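Cellulose biosynthesis protein BcsG (Salmonella typhimurium LT2, PDB 5OLT) is a membrane-anchored protein required for cellulose biosynthesis, its extramembrane zinc-binding domain belonging to the alkaline phosphatase family and probably transferring phosphoethanolamine to cellulose. Local coordinates at residues N65-S70 and S100-A105; R108-S113 and A211-L216. All blocks are in the same frame, centred on the assembly; numbering follows the deposited sequence.

Contact 1: N65-S70 and S100-A105; sequences NICSLS and SYSGPA. With ZN (zinc ion), chain B.
Cys67, in segment 65-70, which runs on from strand 60-66, faces Ser102 in the first turn of helix 102-110, and their CA atoms stand 6.8 Å apart, the nearest CA pair of the two segments. The pair forms half of the protein's four-residue zinc site, at the C-terminal ends of the parallel strands of the central sheet, where the alkaline phosphatase fold carries its metal; Glu266 and His267 supply the other two ligands. The side chains meet through the ion: Cys67 SG and Ser102 OG are 3.8 Å apart and approach the zinc from well-separated directions, making an angle of about 123° at the metal. With SG anti to its own backbone N (chi1 -179°), the sulfur reaches across to a 2.3 Å bond with zinc. A water stands at 2.5 Å from the zinc, a longer bond than that of Cys67 or Ser102. A citrate, probably from the crystallisation liquor, hydrogen-bonds to Ser102 OG and Gly103 N, consistent with a pocket for anions at this helix N terminus. Ala105 N bonds to Tyr101 O, closing the turn that presents the serine, whose OG lies 2.0 Å from the zinc.

Contact 2: R108-S113 and A211-L216; sequences RLLRAS and ATFFNL
Phe213, in strand 210-216, meets Leu109 and Leu110 in the last turn of helix 102-110, two neighbouring leucines that lie one at the edge and one over a face of the same ring. From CA, the CB of Phe213 already points to the helix, and placing CG anti to the backbone N (chi1 -178°) carries the ring out from the strand against the helix. CG comes first under Leu110 CD2, at 4.0 Å. CD1 lies nearest that methyl, at 3.9 Å, which sits over the ring face but off-centre toward the rim. This is a CH-pi contact: Leu110 CD2 is 4.1 Å from the Phe213 ring centroid and 18° off the ring normal. The packing is that of an alpha/beta core, a helix laid against one face of the mixed central sheet, with strand 210-216 flanked there by strands 60-66 and 142-147. Further out, CE1 touches both leucines: Leu110 CD2 still from above, and Leu109 CD2 at the edge, in the ring plane, only 3.6 Å from CE1. At the tip, CZ packs against the side-chain amide of Asn65 in strand 60-66. Beyond the pair, Leu109 packs on Val63 and Tyr318, and Leu110 on Phe133 of helix 132-138. Two residues along the strand, Asn215 ND2 hydrogen-bonds to OE2 of Glu266, whose OE1 binds the zinc, and so probably helps to position it.

In the fold
From the N terminus, the chain runs along strand 60-66, leaves through the 65-70 segment, and returns after 29 residues, among them strand 90-96, when 100-105 closes contact 1. Helix 102-110 then passes straight from one contact to the other: its beginning serves contact 1 and its end opens contact 2, whose loop of 97 residues holds strand 142-147 and closes on strand 210-216. The two loops follow in series, neither crossing nor enclosing the other. Their sheet segments are nonetheless neighbours, since Asn65 N and O pair with Phe214 O and Leu216 N. Contact 1 ties the start of the helix through the zinc, contact 2 its end through apolar packing.

Contact 1: N65-S70 and S100-A105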
ATOM      1  N   ASN A  65      -0.137  -6.610   2.583  1.00  9.24           N
ATOM      2  CA  ASN A  65       0.939  -5.643   2.699  1.00  9.02           C
ATOM      3  C   ASN A  65       2.258  -6.412   2.727  1.00  8.48           C
ATOM      4  O   ASN A  65       2.522  -7.176   3.651  1.00  9.34           O
ATOM      5  CB  ASN A  65       0.681  -4.836   3.990  1.00 10.19           C
ATOM      6  CG  ASN A  65       1.677  -3.738   4.222  1.00 10.37           C
ATOM      7  OD1 ASN A  65       2.018  -2.947   3.307  1.00 13.18           O
ATOM      8  ND2 ASN A  65       2.131  -3.638   5.455  1.00  8.19           N
ATOM      9  N   ILE A  66       3.042  -6.257   1.663  1.00  9.16           N
ATOM     10  CA  ILE A  66       4.189  -7.138   1.412  1.00  9.02           C
ATOM     11  C   ILE A  66       5.496  -6.413   1.645  1.00  9.26           C
ATOM     12  O   ILE A  66       5.768  -5.394   1.002  1.00  9.77           O
ATOM     13  CB  ILE A  66       4.162  -7.666  -0.043  1.00  9.12           C
ATOM     14  CG1 ILE A  66       2.852  -8.430  -0.316  1.00  9.95           C
ATOM     15  CG2 ILE A  66       5.406  -8.529  -0.344  1.00 10.67           C
ATOM     16  CD1 ILE A  66       2.629  -8.765  -1.780  1.00 11.03           C
ATOM     17  N   CYS A  67       6.312  -6.947   2.553  1.00  9.14           N
ATOM     18  CA  CYS A  67       7.642  -6.375   2.799  1.00  9.05           C
ATOM     19  C   CYS A  67       8.556  -6.611   1.588  1.00  9.05           C
ATOM     20  O   CYS A  67       8.533  -7.692   1.002  1.00 10.10           O
ATOM     21  CB  CYS A  67       8.224  -7.026   4.074  1.00 10.22           C
ATOM     22  SG  CYS A  67       9.871  -6.421   4.586  1.00 12.08           S
ATOM     23  N   SER A  68       9.386  -5.608   1.256  1.00  8.70           N
ATOM     24  CA  SER A  68      10.544  -5.836   0.374  1.00  8.94           C
ATOM     25  C   SER A  68      10.168  -6.243  -1.060  1.00  8.77           C
ATOM     26  O   SER A  68      10.723  -7.211  -1.598  1.00  9.77           O
ATOM     27  CB  SER A  68      11.532  -6.840   1.001  1.00  9.40           C
ATOM     28  OG  SER A  68      12.006  -6.338   2.246  1.00 10.71           O
ATOM     29  N   LEU A  69       9.287  -5.451  -1.684  1.00  8.43           N
ATOM     30  CA  LEU A  69       8.825  -5.690  -3.048  1.00  8.46           C
ATOM     31  C   LEU A  69       8.593  -4.339  -3.716  1.00  8.79           C
ATOM     32  O   LEU A  69       7.594  -3.669  -3.423  1.00 11.07           O
ATOM     33  CB  LEU A  69       7.531  -6.530  -3.020  1.00  9.72           C
ATOM     34  CG  LEU A  69       6.924  -6.772  -4.421  1.00  9.94           C
ATOM     35  CD1 LEU A  69       7.887  -7.542  -5.292  1.00 11.48           C
ATOM     36  CD2 LEU A  69       5.615  -7.553  -4.235  1.00 12.19           C
ATOM     37  N   SER A  70       9.474  -3.977  -4.645  1.00  8.36           N
ATOM     38  CA  SER A  70       9.267  -2.794  -5.517  1.00  8.41           C
ATOM     39  C   SER A  70       9.251  -3.208  -6.981  1.00  8.77           C
ATOM     40  O   SER A  70       9.636  -4.334  -7.327  1.00  8.45           O
ATOM     41  CB  SER A  70      10.389  -1.776  -5.299  1.00  9.36           C
ATOM     42  OG  SER A  70      11.616  -2.323  -5.794  1.00  9.77           O
ATOM     43  N   SER A 100      11.199   3.685   3.317  1.00  9.39           N
ATOM     44  CA  SER A 100      11.857   2.424   3.004  1.00  9.51           C
ATOM     45  C   SER A 100      11.966   1.480   4.196  1.00  8.81           C
ATOM     46  O   SER A 100      12.673   0.464   4.070  1.00 10.19           O
ATOM     47  CB  SER A 100      13.193   2.647   2.342  1.00 12.19           C
ATOM     48  OG  SER A 100      14.053   3.445   3.137  1.00 12.51           O
ATOM     49  N   TYR A 101      11.247   1.770   5.293  1.00  9.17           N
ATOM     50  CA  TYR A 101      11.248   0.892   6.472  1.00  9.71           C
ATOM     51  C   TYR A 101       9.868   0.333   6.736  1.00 10.06           C
ATOM     52  O   TYR A 101       8.861   0.974   6.427  1.00 10.59           O
ATOM     53  CB  TYR A 101      11.732   1.663   7.708  1.00 11.41           C
ATOM     54  CG  TYR A 101      13.201   2.100   7.680  1.00 12.05           C
ATOM     55  CD1 TYR A 101      14.197   1.312   7.101  1.00 13.71           C
ATOM     56  CD2 TYR A 101      13.576   3.264   8.328  1.00 12.84           C
ATOM     57  CE1 TYR A 101      15.545   1.711   7.122  1.00 13.91           C
ATOM     58  CE2 TYR A 101      14.910   3.656   8.400  1.00 13.92           C
ATOM     59  CZ  TYR A 101      15.883   2.883   7.789  1.00 12.59           C
ATOM     60  OH  TYR A 101      17.208   3.329   7.878  1.00 15.43           O
ATOM     61  N   SER A 102       9.826  -0.867   7.336  1.00  9.53           N
ATOM     62  CA  SER A 102       8.569  -1.587   7.474  1.00 10.06           C
ATOM     63  C   SER A 102       7.570  -0.935   8.415  1.00 10.34           C
ATOM     64  O   SER A 102       6.384  -0.809   8.074  1.00 11.17           O
ATOM     65  CB  SER A 102       8.841  -3.000   8.000  1.00 11.09           C
ATOM     66  OG  SER A 102       9.760  -3.695   7.166  1.00 11.58           O
ATOM     67  N   GLY A 103       8.037  -0.508   9.601  1.00 10.18           N
ATOM     68  CA  GLY A 103       7.115   0.079  10.581  1.00 10.90           C
ATOM     69  C   GLY A 103       6.418   1.313  10.056  1.00 10.55           C
ATOM     70  O   GLY A 103       5.185   1.378  10.033  1.00 10.84           O
ATOM     71  N   PRO A 104       7.195   2.284   9.562  1.00  9.56           N
ATOM     72  CA  PRO A 104       6.553   3.486   9.030  1.00 10.29           C
ATOM     73  C   PRO A 104       5.667   3.176   7.825  1.00  9.28           C
ATOM     74  O   PRO A 104       4.640   3.840   7.659  1.00 10.42           O
ATOM     75  CB  PRO A 104       7.724   4.366   8.615  1.00 11.16           C
ATOM     76  CG  PRO A 104       8.921   3.787   9.223  1.00 14.26           C
ATOM     77  CD  PRO A 104       8.658   2.417   9.719  1.00 10.18           C
ATOM     78  N   ALA A 105       6.035   2.189   6.990  1.00  9.15           N
ATOM     79  CA  ALA A 105       5.175   1.838   5.864  1.00  9.34           C
ATOM     80  C   ALA A 105       3.825   1.358   6.310  1.00  9.21           C
ATOM     81  O   ALA A 105       2.796   1.749   5.724  1.00  9.76           O
ATOM     82  CB  ALA A 105       5.830   0.778   5.003  1.00 11.27           C
TER
HETATM   83 ZN    ZN B 601       9.516  -4.275   5.270  0.75 12.46          ZN
HETATM   84  O   HOH W   1      11.824  -4.550   6.187  1.00 32.28           O

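Contact 2: R108-S113 and A211-L216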
ATOM      1  N   ARG A 108       1.775   4.250   7.663  1.00  9.29           N
ATOM      2  CA  ARG A 108       1.275   5.092   6.581  1.00  9.11           C
ATOM      3  C   ARG A 108       0.044   4.437   5.919  1.00  9.31           C
ATOM      4  O   ARG A 108      -0.932   5.107   5.624  1.00 10.05           O
ATOM      5  CB  ARG A 108       2.369   5.362   5.568  1.00  8.64           C
ATOM      6  CG  ARG A 108       3.435   6.319   6.097  1.00  9.97           C
ATOM      7  CD  ARG A 108       4.518   6.623   5.062  1.00  9.98           C
ATOM      8  NE  ARG A 108       5.486   7.599   5.606  1.00 10.64           N
ATOM      9  CZ  ARG A 108       5.242   8.907   5.743  1.00  9.95           C
ATOM     10  NH1 ARG A 108       4.104   9.459   5.313  1.00 10.36           N
ATOM     11  NH2 ARG A 108       6.164   9.688   6.339  1.00 11.44           N
ATOM     12  N   LEU A 109       0.116   3.139   5.666  1.00  9.43           N
ATOM     13  CA  LEU A 109      -1.016   2.439   5.066  1.00  9.92           C
ATOM     14  C   LEU A 109      -2.232   2.428   5.998  1.00 10.07           C
ATOM     15  O   LEU A 109      -3.366   2.662   5.546  1.00 10.51           O
ATOM     16  CB  LEU A 109      -0.591   0.992   4.752  1.00 10.42           C
ATOM     17  CG  LEU A 109      -1.664   0.034   4.191  1.00 10.01           C
ATOM     18  CD1 LEU A 109      -2.416   0.577   2.993  1.00 12.58           C
ATOM     19  CD2 LEU A 109      -0.965  -1.247   3.802  1.00 12.39           C
ATOM     20  N   LEU A 110      -2.006   2.192   7.295  1.00 10.34           N
ATOM     21  CA  LEU A 110      -3.113   2.199   8.253  1.00 10.27           C
ATOM     22  C   LEU A 110      -3.735   3.594   8.405  1.00 10.58           C
ATOM     23  O   LEU A 110      -4.930   3.712   8.707  1.00 11.46           O
ATOM     24  CB  LEU A 110      -2.703   1.576   9.612  1.00 11.52           C
ATOM     25  CG  LEU A 110      -2.366   0.086   9.449  1.00 12.80           C
ATOM     26  CD1 LEU A 110      -1.601  -0.399  10.652  1.00 13.40           C
ATOM     27  CD2 LEU A 110      -3.614  -0.754   9.243  1.00 14.03           C
ATOM     28  N   ARG A 111      -2.966   4.633   8.059  1.00 10.60           N
ATOM     29  CA  ARG A 111      -3.468   6.006   8.090  1.00 10.50           C
ATOM     30  C   ARG A 111      -3.813   6.506   6.675  1.00 10.53           C
ATOM     31  O   ARG A 111      -3.770   7.702   6.386  1.00 10.93           O
ATOM     32  CB  ARG A 111      -2.476   6.928   8.792  1.00 11.34           C
ATOM     33  CG  ARG A 111      -2.274   6.595  10.258  1.00 13.03           C
ATOM     34  CD  ARG A 111      -1.352   7.609  10.915  1.00 14.43           C
ATOM     35  NE  ARG A 111      -1.078   7.192  12.284  1.00 16.57           N
ATOM     36  CZ  ARG A 111      -0.425   7.950  13.155  1.00 16.07           C
ATOM     37  NH1 ARG A 111      -0.030   9.177  12.787  1.00 16.72           N
ATOM     38  NH2 ARG A 111      -0.250   7.480  14.395  1.00 17.14           N
ATOM     39  N   ALA A 112      -4.239   5.578   5.780  1.00  9.91           N
ATOM     40  CA  ALA A 112      -4.446   5.926   4.374  1.00  9.34           C
ATOM     41  C   ALA A 112      -5.555   6.967   4.106  1.00 10.63           C
ATOM     42  O   ALA A 112      -5.599   7.499   2.995  1.00 11.55           O
ATOM     43  CB  ALA A 112      -4.778   4.674   3.560  1.00 10.21           C
ATOM     44  N   SER A 113      -6.468   7.189   5.085  1.00 10.77           N
ATOM     45  CA  SER A 113      -7.625   8.038   4.801  1.00 10.95           C
ATOM     46  C   SER A 113      -7.359   9.529   4.953  1.00 11.57           C
ATOM     47  O   SER A 113      -8.249  10.315   4.644  1.00 13.45           O
ATOM     48  CB  SER A 113      -8.810   7.602   5.650  1.00 11.30           C
ATOM     49  OG  SER A 113      -9.164   6.233   5.344  1.00 11.69           O
ATOM     50  N   ALA A 211     -12.803  -6.437   7.414  1.00 10.98           N
ATOM     51  CA  ALA A 211     -11.640  -5.758   6.836  1.00 10.07           C
ATOM     52  C   ALA A 211     -10.433  -6.326   7.538  1.00 10.10           C
ATOM     53  O   ALA A 211     -10.329  -6.262   8.757  1.00 11.39           O
ATOM     54  CB  ALA A 211     -11.725  -4.252   7.030  1.00 10.59           C
ATOM     55  N   THR A 212      -9.506  -6.879   6.758  1.00  9.37           N
ATOM     56  CA  THR A 212      -8.340  -7.568   7.270  1.00  9.19           C
ATOM     57  C   THR A 212      -7.073  -6.898   6.770  1.00  9.19           C
ATOM     58  O   THR A 212      -6.930  -6.634   5.571  1.00  9.91           O
ATOM     59  CB  THR A 212      -8.356  -9.049   6.807  1.00 10.02           C
ATOM     60  OG1 THR A 212      -9.517  -9.658   7.334  1.00 10.88           O
ATOM     61  CG2 THR A 212      -7.148  -9.801   7.298  1.00 10.56           C
ATOM     62  N   PHE A 213      -6.147  -6.658   7.709  1.00  9.46           N
ATOM     63  CA  PHE A 213      -4.790  -6.231   7.415  1.00  8.91           C
ATOM     64  C   PHE A 213      -3.871  -7.428   7.535  1.00  9.21           C
ATOM     65  O   PHE A 213      -3.779  -8.050   8.613  1.00 10.05           O
ATOM     66  CB  PHE A 213      -4.370  -5.131   8.397  1.00 10.03           C
ATOM     67  CG  PHE A 213      -3.000  -4.587   8.138  1.00 11.44           C
ATOM     68  CD1 PHE A 213      -2.784  -3.796   7.004  1.00 15.12           C
ATOM     69  CD2 PHE A 213      -1.943  -4.860   8.990  1.00 14.16           C
ATOM     70  CE1 PHE A 213      -1.512  -3.269   6.754  1.00 17.19           C
ATOM     71  CE2 PHE A 213      -0.634  -4.348   8.734  1.00 14.95           C
ATOM     72  CZ  PHE A 213      -0.447  -3.566   7.599  1.00 14.84           C
ATOM     73  N   PHE A 214      -3.198  -7.762   6.433  1.00  9.13           N
ATOM     74  CA  PHE A 214      -2.335  -8.935   6.386  1.00  9.15           C
ATOM     75  C   PHE A 214      -0.914  -8.505   6.014  1.00  8.88           C
ATOM     76  O   PHE A 214      -0.730  -7.945   4.930  1.00  9.83           O
ATOM     77  CB  PHE A 214      -2.912  -9.919   5.338  1.00  9.14           C
ATOM     78  CG  PHE A 214      -2.094 -11.177   5.067  1.00  8.68           C
ATOM     79  CD1 PHE A 214      -1.160 -11.724   5.987  1.00  9.04           C
ATOM     80  CD2 PHE A 214      -2.275 -11.849   3.839  1.00  9.70           C
ATOM     81  CE1 PHE A 214      -0.452 -12.881   5.695  1.00  9.54           C
ATOM     82  CE2 PHE A 214      -1.565 -13.022   3.565  1.00  9.78           C
ATOM     83  CZ  PHE A 214      -0.652 -13.536   4.475  1.00  9.32           C
ATOM     84  N   ASN A 215       0.065  -8.734   6.907  1.00  8.49           N
ATOM     85  CA  ASN A 215       1.445  -8.353   6.622  1.00  8.11           C
ATOM     86  C   ASN A 215       2.311  -9.592   6.366  1.00  8.32           C
ATOM     87  O   ASN A 215       2.235 -10.572   7.101  1.00  9.70           O
ATOM     88  CB  ASN A 215       2.036  -7.495   7.761  1.00  9.67           C
ATOM     89  CG  ASN A 215       3.422  -7.022   7.433  1.00  9.28           C
ATOM     90  OD1 ASN A 215       4.403  -7.632   7.852  1.00  9.88           O
ATOM     91  ND2 ASN A 215       3.519  -5.917   6.683  1.00  9.86           N
ATOM     92  N   LEU A 216       3.082  -9.537   5.276  1.00  9.73           N
ATOM     93  CA  LEU A 216       3.855 -10.669   4.756  1.00 10.17           C
ATOM     94  C   LEU A 216       5.337 -10.365   4.680  1.00  9.22           C
ATOM     95  O   LEU A 216       5.730  -9.399   4.036  1.00 10.64           O
ATOM     96  CB  LEU A 216       3.410 -11.027   3.305  1.00 11.06           C
ATOM     97  CG  LEU A 216       2.005 -11.522   3.123  1.00 11.06           C
ATOM     98  CD1 LEU A 216       1.031 -10.363   3.184  1.00 12.45           C
ATOM     99  CD2 LEU A 216       1.880 -12.234   1.783  1.00 12.22           C
TER